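Local coordinates for protein O-methyltransferase (Bacillus halodurans, PDB 2GPY) that probably transfers a methyl group from S-adenosylmethionine to a hydroxyl group of a substrate not yet identified, as other members of the O-methyltransferase family do, at residues Asp144-Ser147 / Pro148-Arg151; Gly118-Leu121 / Glu122-Leu126; Leu47-Leu50 / Lys51-Ala54; His97-Leu101 / Gly102-Arg106; Gln21-Glu24 / Gln25-Glu29. One frame throughout, in Å; residues are numbered along the deposited sequence.

Contact 1: Asp144-Ser147 / Pro148-Arg151. With ZN (zinc ion), chain J.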
# COMPACT_ATOMS: atom_id res chain seq x y z
N ASP B 144 -11.51 13.71 -11.55
CA ASP B 144 -12.59 13.26 -12.45
C ASP B 144 -12.08 12.98 -13.87
O ASP B 144 -12.51 12.03 -14.53
CB ASP B 144 -13.72 14.29 -12.47
CG ASP B 144 -14.64 14.17 -11.25
OD1 ASP B 144 -14.46 13.22 -10.47
OD2 ASP B 144 -15.53 15.01 -11.07
N MSE B 145 -11.18 13.84 -14.33
CA MSE B 145 -10.67 13.81 -15.70
C MSE B 145 -9.70 12.66 -15.97
O MSE B 145 -9.74 12.07 -17.05
CB MSE B 145 -9.96 15.13 -16.03
CG MSE B 145 -9.27 15.10 -17.38
SE MSE B 145 -8.95 16.85 -18.15
CE MSE B 145 -10.82 17.46 -18.27
N TYR B 146 -8.83 12.38 -14.99
CA TYR B 146 -7.74 11.42 -15.17
C TYR B 146 -7.96 10.06 -14.52
O TYR B 146 -7.25 9.11 -14.82
CB TYR B 146 -6.41 12.04 -14.71
CG TYR B 146 -5.97 13.08 -15.72
CD1 TYR B 146 -5.44 12.69 -16.93
CD2 TYR B 146 -6.18 14.45 -15.49
CE1 TYR B 146 -5.07 13.63 -17.90
CE2 TYR B 146 -5.81 15.40 -16.46
CZ TYR B 146 -5.27 14.97 -17.67
OH TYR B 146 -4.88 15.88 -18.64
N SER B 147 -8.96 9.95 -13.66
CA SER B 147 -9.22 8.66 -13.04
C SER B 147 -9.66 7.58 -14.07
O SER B 147 -9.31 6.42 -13.90
CB SER B 147 -10.18 8.81 -11.86
OG SER B 147 -11.47 9.14 -12.27
N PRO B 148 -10.36 7.96 -15.16
CA PRO B 148 -10.70 6.92 -16.14
C PRO B 148 -9.48 6.41 -16.91
O PRO B 148 -9.58 5.40 -17.62
CB PRO B 148 -11.67 7.63 -17.10
CG PRO B 148 -12.07 8.88 -16.39
CD PRO B 148 -10.89 9.27 -15.60
N MSE B 149 -8.35 7.08 -16.76
CA MSE B 149 -7.13 6.67 -17.41
C MSE B 149 -6.23 5.76 -16.53
O MSE B 149 -5.14 5.34 -16.94
CB MSE B 149 -6.43 7.92 -17.91
CG MSE B 149 -7.41 8.79 -18.76
SE MSE B 149 -6.28 9.93 -19.71
CE MSE B 149 -7.56 11.45 -20.01
N VAL B 150 -6.74 5.44 -15.35
CA VAL B 150 -6.10 4.47 -14.46
C VAL B 150 -6.76 3.07 -14.65
O VAL B 150 -7.99 2.97 -14.72
CB VAL B 150 -6.27 4.91 -13.00
CG1 VAL B 150 -5.73 3.84 -12.00
CG2 VAL B 150 -5.59 6.31 -12.76
N ARG B 151 -5.96 2.02 -14.73
CA ARG B 151 -6.49 0.64 -14.90
C ARG B 151 -7.25 0.20 -13.64
O ARG B 151 -6.96 0.69 -12.57
CB ARG B 151 -5.36 -0.35 -15.18
CG ARG B 151 -4.34 -0.45 -14.08
CD ARG B 151 -3.65 -1.81 -14.04
NE ARG B 151 -2.66 -1.85 -12.95
CZ ARG B 151 -2.82 -2.52 -11.82
NH1 ARG B 151 -3.94 -3.22 -11.61
NH2 ARG B 151 -1.87 -2.50 -10.90
ZN ZN J . -16.05 12.30 -9.51
O HOH W 1 -16.45 13.80 -8.12

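Contact 2: Gly118-Leu121 / Glu122-Leu126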
# COMPACT_ATOMS: atom_id res chain seq x y z
N GLY B 118 -6.58 16.33 -21.67
CA GLY B 118 -7.29 15.05 -21.54
C GLY B 118 -7.28 14.20 -22.80
O GLY B 118 -6.96 13.01 -22.76
N GLU B 119 -7.61 14.82 -23.94
CA GLU B 119 -7.72 14.10 -25.21
C GLU B 119 -6.37 13.55 -25.69
O GLU B 119 -6.32 12.49 -26.31
CB GLU B 119 -8.37 14.99 -26.29
CG GLU B 119 -9.51 15.89 -25.79
CD GLU B 119 -10.88 15.23 -25.86
OE1 GLU B 119 -11.09 14.15 -25.23
OE2 GLU B 119 -11.77 15.80 -26.53
N LYS B 120 -5.29 14.27 -25.38
CA LYS B 120 -3.93 13.83 -25.67
C LYS B 120 -3.59 12.60 -24.82
O LYS B 120 -3.04 11.60 -25.29
CB LYS B 120 -2.95 14.95 -25.32
CG LYS B 120 -1.51 14.70 -25.71
CD LYS B 120 -0.61 15.77 -25.11
CE LYS B 120 0.85 15.57 -25.49
NZ LYS B 120 1.17 16.23 -26.79
N LEU B 121 -3.94 12.68 -23.55
CA LEU B 121 -3.58 11.62 -22.63
C LEU B 121 -4.41 10.35 -22.79
O LEU B 121 -3.92 9.26 -22.50
CB LEU B 121 -3.54 12.16 -21.20
CG LEU B 121 -2.11 12.71 -21.13
CD1 LEU B 121 -2.00 14.21 -20.86
CD2 LEU B 121 -1.25 11.86 -20.21
N GLU B 122 -5.63 10.49 -23.27
CA GLU B 122 -6.47 9.34 -23.60
C GLU B 122 -5.76 8.41 -24.57
O GLU B 122 -6.01 7.20 -24.56
CB GLU B 122 -7.81 9.79 -24.18
CG GLU B 122 -8.89 10.03 -23.14
CD GLU B 122 -9.84 11.15 -23.53
OE1 GLU B 122 -10.23 11.23 -24.71
OE2 GLU B 122 -10.19 11.96 -22.64
N LEU B 123 -4.89 8.97 -25.40
CA LEU B 123 -4.16 8.21 -26.42
C LEU B 123 -3.17 7.22 -25.81
O LEU B 123 -2.88 6.18 -26.40
CB LEU B 123 -3.44 9.14 -27.42
CG LEU B 123 -4.18 10.16 -28.32
CD1 LEU B 123 -3.22 10.79 -29.34
CD2 LEU B 123 -5.39 9.56 -29.04
N TYR B 124 -2.66 7.55 -24.61
CA TYR B 124 -1.66 6.73 -23.94
C TYR B 124 -2.28 5.45 -23.37
O TYR B 124 -3.47 5.42 -23.07
CB TYR B 124 -1.00 7.50 -22.79
CG TYR B 124 -0.02 8.61 -23.18
CD1 TYR B 124 -0.43 9.68 -23.97
CD2 TYR B 124 1.30 8.59 -22.71
CE1 TYR B 124 0.46 10.70 -24.32
CE2 TYR B 124 2.20 9.61 -23.05
CZ TYR B 124 1.77 10.66 -23.85
OH TYR B 124 2.64 11.66 -24.19
N PRO B 125 -1.45 4.41 -23.17
CA PRO B 125 -1.97 3.21 -22.51
C PRO B 125 -2.37 3.57 -21.09
O PRO B 125 -1.89 4.57 -20.54
CB PRO B 125 -0.77 2.26 -22.50
CG PRO B 125 0.21 2.82 -23.47
CD PRO B 125 -0.03 4.29 -23.53
N LEU B 126 -3.25 2.77 -20.49
CA LEU B 126 -3.71 3.02 -19.12
C LEU B 126 -2.53 3.05 -18.15
O LEU B 126 -1.53 2.38 -18.34
CB LEU B 126 -4.74 1.97 -18.69
CG LEU B 126 -6.11 1.91 -19.38
CD1 LEU B 126 -6.90 0.72 -18.88
CD2 LEU B 126 -6.91 3.21 -19.21
O HOH W 2 -4.65 6.90 -20.89

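Contact 3: Leu47-Leu50 / Lys51-Ala54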
# COMPACT_ATOMS: atom_id res chain seq x y z
N LEU B 47 7.35 6.27 -1.74
CA LEU B 47 8.20 5.49 -2.64
C LEU B 47 8.18 4.02 -2.22
O LEU B 47 8.16 3.09 -3.06
CB LEU B 47 9.63 6.03 -2.56
CG LEU B 47 9.78 7.44 -3.16
CD1 LEU B 47 11.20 7.86 -2.88
CD2 LEU B 47 9.47 7.44 -4.68
N HIS B 48 8.18 3.78 -0.92
CA HIS B 48 8.14 2.38 -0.44
C HIS B 48 6.82 1.68 -0.83
O HIS B 48 6.80 0.49 -1.23
CB HIS B 48 8.36 2.32 1.06
CG HIS B 48 8.86 0.99 1.54
ND1 HIS B 48 10.12 0.54 1.25
CD2 HIS B 48 8.25 0.00 2.24
CE1 HIS B 48 10.29 -0.67 1.77
NE2 HIS B 48 9.17 -1.01 2.38
N LEU B 49 5.71 2.40 -0.68
CA LEU B 49 4.40 1.86 -1.06
C LEU B 49 4.35 1.60 -2.58
O LEU B 49 3.81 0.58 -3.03
CB LEU B 49 3.29 2.81 -0.65
CG LEU B 49 3.09 3.03 0.86
CD1 LEU B 49 2.15 4.21 1.04
CD2 LEU B 49 2.59 1.81 1.58
N LEU B 50 4.93 2.50 -3.35
CA LEU B 50 5.04 2.27 -4.79
C LEU B 50 5.85 1.01 -5.11
O LEU B 50 5.45 0.24 -5.97
CB LEU B 50 5.63 3.48 -5.51
CG LEU B 50 4.76 4.74 -5.62
CD1 LEU B 50 5.61 5.95 -6.01
CD2 LEU B 50 3.62 4.55 -6.62
N LYS B 51 6.99 0.82 -4.45
CA LYS B 51 7.81 -0.35 -4.72
C LYS B 51 7.02 -1.61 -4.43
O LYS B 51 7.18 -2.64 -5.12
CB LYS B 51 9.10 -0.37 -3.87
CG LYS B 51 10.14 0.69 -4.28
CD LYS B 51 11.35 0.52 -3.39
CE LYS B 51 12.03 1.82 -3.12
NZ LYS B 51 13.31 1.54 -2.33
N MSE B 52 6.17 -1.53 -3.41
CA MSE B 52 5.36 -2.64 -2.99
C MSE B 52 4.32 -2.98 -4.07
O MSE B 52 4.05 -4.16 -4.33
CB MSE B 52 4.65 -2.25 -1.69
CG MSE B 52 4.10 -3.34 -0.98
SE MSE B 52 3.12 -2.70 0.59
CE MSE B 52 3.84 -1.21 0.89
N ALA B 53 3.72 -1.94 -4.65
CA ALA B 53 2.74 -2.08 -5.73
C ALA B 53 3.35 -2.38 -7.10
O ALA B 53 2.64 -2.89 -7.96
CB ALA B 53 1.86 -0.87 -5.80
N ALA B 54 4.63 -2.04 -7.31
CA ALA B 54 5.37 -2.37 -8.56
C ALA B 54 4.70 -1.87 -9.86
O ALA B 54 4.51 -2.65 -10.82
CB ALA B 54 5.69 -3.89 -8.65

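Contact 4: His97-Leu101 / Gly102-Arg106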
# COMPACT_ATOMS: atom_id res chain seq x y z
N HIS B 97 16.61 19.13 -14.78
CA HIS B 97 16.92 18.13 -13.72
C HIS B 97 16.79 16.68 -14.20
O HIS B 97 17.58 15.80 -13.85
CB HIS B 97 15.99 18.35 -12.53
CG HIS B 97 16.30 19.61 -11.80
ND1 HIS B 97 15.33 20.39 -11.22
CD2 HIS B 97 17.48 20.22 -11.56
CE1 HIS B 97 15.91 21.44 -10.65
NE2 HIS B 97 17.21 21.35 -10.84
N VAL B 98 15.75 16.41 -14.98
CA VAL B 98 15.56 15.07 -15.54
C VAL B 98 16.78 14.71 -16.42
O VAL B 98 17.34 13.61 -16.32
CB VAL B 98 14.22 14.99 -16.31
CG1 VAL B 98 14.18 13.75 -17.18
CG2 VAL B 98 13.05 14.98 -15.30
N LYS B 99 17.22 15.66 -17.26
CA LYS B 99 18.38 15.47 -18.10
C LYS B 99 19.65 15.27 -17.28
O LYS B 99 20.47 14.41 -17.61
CB LYS B 99 18.56 16.65 -19.06
CG LYS B 99 17.64 16.63 -20.28
CD LYS B 99 17.79 17.90 -21.15
CE LYS B 99 18.94 17.77 -22.13
NZ LYS B 99 18.92 18.85 -23.19
N ALA B 100 19.80 16.07 -16.22
CA ALA B 100 20.98 15.99 -15.35
C ALA B 100 21.24 14.56 -14.87
O ALA B 100 22.41 14.15 -14.74
CB ALA B 100 20.79 16.89 -14.15
N LEU B 101 20.15 13.85 -14.56
CA LEU B 101 20.22 12.54 -13.98
C LEU B 101 20.09 11.42 -15.00
O LEU B 101 20.01 10.27 -14.62
CB LEU B 101 19.18 12.39 -12.85
CG LEU B 101 19.44 13.43 -11.74
CD1 LEU B 101 18.25 13.57 -10.83
CD2 LEU B 101 20.76 13.05 -10.94
N GLY B 102 20.07 11.75 -16.28
CA GLY B 102 20.05 10.73 -17.33
C GLY B 102 18.71 10.00 -17.39
O GLY B 102 18.65 8.86 -17.82
N LEU B 103 17.63 10.68 -17.00
CA LEU B 103 16.32 10.02 -16.86
C LEU B 103 15.30 10.31 -17.99
O LEU B 103 14.12 9.91 -17.90
CB LEU B 103 15.71 10.36 -15.49
CG LEU B 103 16.44 9.76 -14.27
CD1 LEU B 103 15.88 10.36 -12.92
CD2 LEU B 103 16.29 8.26 -14.27
N GLU B 104 15.73 10.96 -19.05
CA GLU B 104 14.78 11.39 -20.08
C GLU B 104 14.04 10.24 -20.78
O GLU B 104 12.92 10.43 -21.29
CB GLU B 104 15.49 12.26 -21.13
CG GLU B 104 14.77 13.59 -21.32
CD GLU B 104 15.41 14.48 -22.36
OE1 GLU B 104 16.48 14.10 -22.91
OE2 GLU B 104 14.84 15.55 -22.64
N SER B 105 14.66 9.06 -20.81
CA SER B 105 14.05 7.93 -21.50
C SER B 105 12.92 7.32 -20.68
O SER B 105 12.15 6.50 -21.18
CB SER B 105 15.10 6.87 -21.92
OG SER B 105 15.63 6.22 -20.78
N ARG B 106 12.81 7.72 -19.42
CA ARG B 106 11.83 7.14 -18.53
C ARG B 106 10.88 8.17 -17.91
O ARG B 106 9.89 7.81 -17.29
CB ARG B 106 12.55 6.37 -17.44
CG ARG B 106 13.24 5.12 -18.00
CD ARG B 106 13.34 4.07 -16.94
NE ARG B 106 14.24 4.48 -15.86
CZ ARG B 106 13.91 4.64 -14.58
NH1 ARG B 106 14.89 4.98 -13.76
NH2 ARG B 106 12.63 4.49 -14.12
O HOH W 3 16.01 18.16 -24.62

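Contact 5: Gln21-Glu24 / Gln25-Glu29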
# COMPACT_ATOMS: atom_id res chain seq x y z
N GLN B 21 23.59 13.69 -3.78
CA GLN B 21 23.80 15.12 -3.49
C GLN B 21 22.92 16.03 -4.38
O GLN B 21 22.45 17.11 -3.95
CB GLN B 21 25.30 15.49 -3.56
CG GLN B 21 25.83 15.96 -4.92
CD GLN B 21 27.35 16.24 -4.97
OE1 GLN B 21 27.87 17.08 -4.23
NE2 GLN B 21 28.07 15.56 -5.88
N TYR B 22 22.70 15.60 -5.62
CA TYR B 22 21.93 16.44 -6.58
C TYR B 22 20.48 16.59 -6.15
O TYR B 22 19.90 17.66 -6.31
CB TYR B 22 21.98 15.86 -8.00
CG TYR B 22 21.47 16.80 -9.08
CD1 TYR B 22 22.34 17.70 -9.71
CD2 TYR B 22 20.13 16.78 -9.50
CE1 TYR B 22 21.89 18.57 -10.72
CE2 TYR B 22 19.67 17.62 -10.51
CZ TYR B 22 20.56 18.52 -11.11
OH TYR B 22 20.15 19.37 -12.11
N ILE B 23 19.91 15.49 -5.65
CA ILE B 23 18.56 15.41 -5.07
C ILE B 23 18.47 16.28 -3.81
O ILE B 23 17.53 17.05 -3.65
CB ILE B 23 18.20 13.96 -4.75
CG1 ILE B 23 18.46 13.08 -5.99
CG2 ILE B 23 16.73 13.79 -4.24
CD1 ILE B 23 17.37 13.10 -6.98
N GLU B 24 19.47 16.17 -2.93
CA GLU B 24 19.53 17.01 -1.74
C GLU B 24 19.58 18.49 -2.09
O GLU B 24 18.98 19.31 -1.39
CB GLU B 24 20.71 16.61 -0.83
CG GLU B 24 20.57 15.17 -0.37
CD GLU B 24 21.30 14.85 0.91
OE1 GLU B 24 22.40 15.38 1.14
OE2 GLU B 24 20.78 14.03 1.69
N GLN B 25 20.29 18.83 -3.17
CA GLN B 25 20.37 20.18 -3.67
C GLN B 25 19.02 20.65 -4.22
O GLN B 25 18.67 21.83 -4.09
CB GLN B 25 21.46 20.29 -4.75
CG GLN B 25 21.72 21.70 -5.31
CD GLN B 25 22.38 22.67 -4.31
OE1 GLN B 25 23.04 22.25 -3.35
NE2 GLN B 25 22.22 23.97 -4.55
N MSE B 26 18.28 19.75 -4.85
CA MSE B 26 16.91 20.06 -5.32
C MSE B 26 15.96 20.36 -4.16
O MSE B 26 15.12 21.26 -4.24
CB MSE B 26 16.34 18.92 -6.18
CG MSE B 26 16.92 18.86 -7.59
SE MSE B 26 16.23 17.30 -8.55
CE MSE B 26 14.46 17.85 -8.75
N GLU B 27 16.11 19.61 -3.07
CA GLU B 27 15.30 19.82 -1.87
C GLU B 27 15.55 21.19 -1.25
O GLU B 27 14.59 21.90 -0.93
CB GLU B 27 15.55 18.75 -0.82
CG GLU B 27 15.15 17.36 -1.31
CD GLU B 27 15.75 16.28 -0.47
OE1 GLU B 27 16.63 16.60 0.37
OE2 GLU B 27 15.37 15.12 -0.65
N ARG B 28 16.82 21.54 -1.05
CA ARG B 28 17.17 22.85 -0.50
C ARG B 28 16.73 23.96 -1.43
O ARG B 28 16.27 25.01 -0.98
CB ARG B 28 18.68 22.95 -0.22
CG ARG B 28 19.13 22.19 1.04
CD ARG B 28 20.58 22.58 1.42
NE ARG B 28 21.50 22.35 0.30
CZ ARG B 28 22.03 21.16 -0.02
NH1 ARG B 28 21.75 20.08 0.70
NH2 ARG B 28 22.85 21.06 -1.06
N GLU B 29 16.84 23.73 -2.74
CA GLU B 29 16.39 24.68 -3.75
C GLU B 29 14.88 24.95 -3.73
O GLU B 29 14.43 26.10 -3.85
CB GLU B 29 16.75 24.19 -5.13
CG GLU B 29 16.51 25.23 -6.20
CD GLU B 29 16.31 24.65 -7.58
OE1 GLU B 29 17.11 23.80 -8.04
OE2 GLU B 29 15.34 25.07 -8.22

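Contact 1: Asp144-Ser147 / Pro148-Arg151
Tyr146 and Met149 meet where helix 139-146 runs out through a short 3-10 turn into strand 150-151, in the Rossmann-like fold of the methyltransferase. Two backbone bonds carry the turn: Met149 N donates to Tyr146 O at 3.0 Å and Val150 N to Ser147 O at 3.1 Å. Both donors stand well above the carbonyl planes, about 60° out, in keeping with the tight i to i+3 winding. Pro148 has no N-H to give, and its ring lies against the last helical carbonyls, CD 3.4 Å from Asp144 O. The side-chain contact is a Met-aromatic one. The selenium of selenomethionine Met149 is 5.1 Å from the centroid of the Tyr146 ring and approaches obliquely; its extended chain carries CE to 3.9 Å from Tyr146 CE1. Met145 CG covers one face of the same ring near its rim, and the phenol OH is tied to Ala114 O. Ser147 O and Val150 O both accept from Lys213 NZ, which links the turn to strand 208-213. At the outer end, Asp144 shares a zinc ion with His194, binding through one carboxylate oxygen: OD1 is 2.1 Å from the metal, while OD2 receives a weak bond from a zinc-bound water.

Contact 2: Gly118-Leu121 / Glu122-Leu126
Tyr124 folds back against the last turn of the short helix 118-122, the edge of its ring directed at Lys120 O, which lies in the ring plane 3.5 Å from CD1. Leu121 CD2 sits over one face of the same ring, 4.4 Å from CD1. With CG anti to its own carbonyl carbon (chi1 -73°), the ring turns back toward the helix instead of following the chain onward. Behind these contacts the backbone changes its winding: Glu122 N reaches Gly118 O at 2.9 Å in an i to i+4 bond, whereas Leu123 N and Tyr124 N bond to Lys120 O and Leu121 O, three residues back. A water donates to both Leu121 O and Tyr124 O and bridges the turn. On the outer side Glu119 and Glu122 run alongside each other with OE1 atoms 3.1 Å apart and carboxylate planes 84° apart, a pairing likely to raise the proton affinity of one of them. The Tyr124 hydroxyl is bonded to Glu108; replacing the ring by an alanine is likely to cost Glu108 this hydroxyl and open a gap beside Leu121. Leu121 packs inward on strands 57-61, 80-85 and 107-111 and on Met149, while Tyr124 also touches Val82 and Arg57.

Contact 3: Leu47-Leu50 / Lys51-Ala54
The C-terminal turns of helix 40-53, one flank of which faces the second subunit, bring Leu49 against Met52 and thread Lys51 past Leu47. Leu49 and selenomethionine Met52 run together off the same flank of the helix, and Met52 CE presses to 3.3 Å from Leu49 CD2, a tight carbon pair. Met52 places CG anti to its backbone N (chi1 -164°), and a bend at its last torsion swings the methyl toward Leu49. Lys51 CG passes 3.3 Å from Leu47 O, and the aliphatic chain continues alongside. Four successive i to i+4 bonds hold the backbone, from Lys51 N to Leu47 O at 2.9 Å through to Ala54 N on Leu50 O at 2.8 Å. Ala54 then takes positive phi and ends the helix. Leu47 and Leu50 pack inward on Met72 of helix 67-75, while Leu49 meets Leu49 and Met52 meets Leu155 of the second subunit. His48 binds a zinc ion through ND1, and its NE2 is hydrogen-bonded to Ile210 O of the second subunit. Lys51 NZ forms a salt bridge with Asp198 of the same partner, so charge, a hydrogen bond and apolar packing join the subunits, and the nearby metal and ammonium would probably disfavour a protonated imidazole.

Contact 4: His97-Leu101 / Gly102-Arg106
Lys99 and Glu104 extend in company past the end of helix 88-100, their touch made by carbon: Lys99 CG is 3.7 Å from Glu104 CD. The charged ends do not meet, Lys99 NZ and Glu104 OE2 being 5.3 Å apart, and one water spans them through two weak bonds. A bend in the lysine chain at chi3 (85°) turns its outer part aside, whereas the glutamate runs on extended beyond CG. Deeper in, Val98 CG1 points at the turn from within the helix and rests 3.7 Å from Glu104 N and 4.1 Å from Leu103 CB. Leu103 in turn lays CD1 alongside Leu101 CB at 3.9 Å. A Schellman motif sets these side chains in place: Leu103 N returns to Val98 O at 3.0 Å, and Gly102 N to Lys99 O. Gly102, the C-prime residue, takes positive phi, where a CB would clash with Leu101 O. One turn earlier His97 binds zinc through NE2, together with Glu29 and Glu93, and its ND1 is bonded to Ile65 O. Val98, Leu101 and Leu103 all pack on Ile70 of helix 67-75; Val98 also reaches strand 107-111, and Leu101 touches Tyr22 and Ile23 of helix 21-32.

Contact 5: Gln21-Glu24 / Gln25-Glu29
Glu24 O accepts from Arg28 N at 3.1 Å in a nearly straight bond (168°), and the Arg28 guanidinium also lays one face over it, offset toward its rim. A bend at chi3 (-56°) folds the arginine back along the helix, and Arg28 NH2 then donates to Gln25 OE1 at 2.6 Å, a short, bent bond 22° out of the guanidinium plane. Glu24 and Arg28 do not close a salt bridge, for OE1 and NH1 stay 4.8 Å apart. On another side of the helix, selenomethionine Met26 sets its selenium 4.0 Å from Tyr22 CE2 in an oblique Met-aromatic contact. Glu27 runs extended alongside the preceding turn, CG 3.4 Å from Ile23 O and OE1 3.6 Å from Glu24 CA. Its carboxylate is paired with Arg19 through OE1 and bonded to the Tyr67 hydroxyl through OE2. A leucine in its place would probably take from Arg19 this counter-charge and from the Tyr67 hydroxyl this carboxylate. Ile23 packs on helix 67-75, and the Tyr22 ring meets the ring of His97 at a steep angle. The regular i to i+4 ladder of helix 21-32 carries Glu29 to a zinc site completed by Glu93 and His97.

How the contacts relate
From the N terminus come contact 5 on helix 21-32, contact 3 at the end of helix 40-53, contact 4 at that of helix 88-100, contact 2 across the end of helix 118-122 and contact 1 across that of helix 139-146. Contact 5 lies within a helix and contact 3 along the last turns of one; contacts 4, 2 and 1 close the turns that follow theirs. They run in series; none nests or crosses. Contacts 4 and 5 touch through His97, Tyr22 and Met26 and share a zinc site. Contacts 1 and 2 touch where Met149 packs against Gly118 and Leu121, each centre about 32 Å from that of contact 5. Contact 3 stands apart and faces the second subunit.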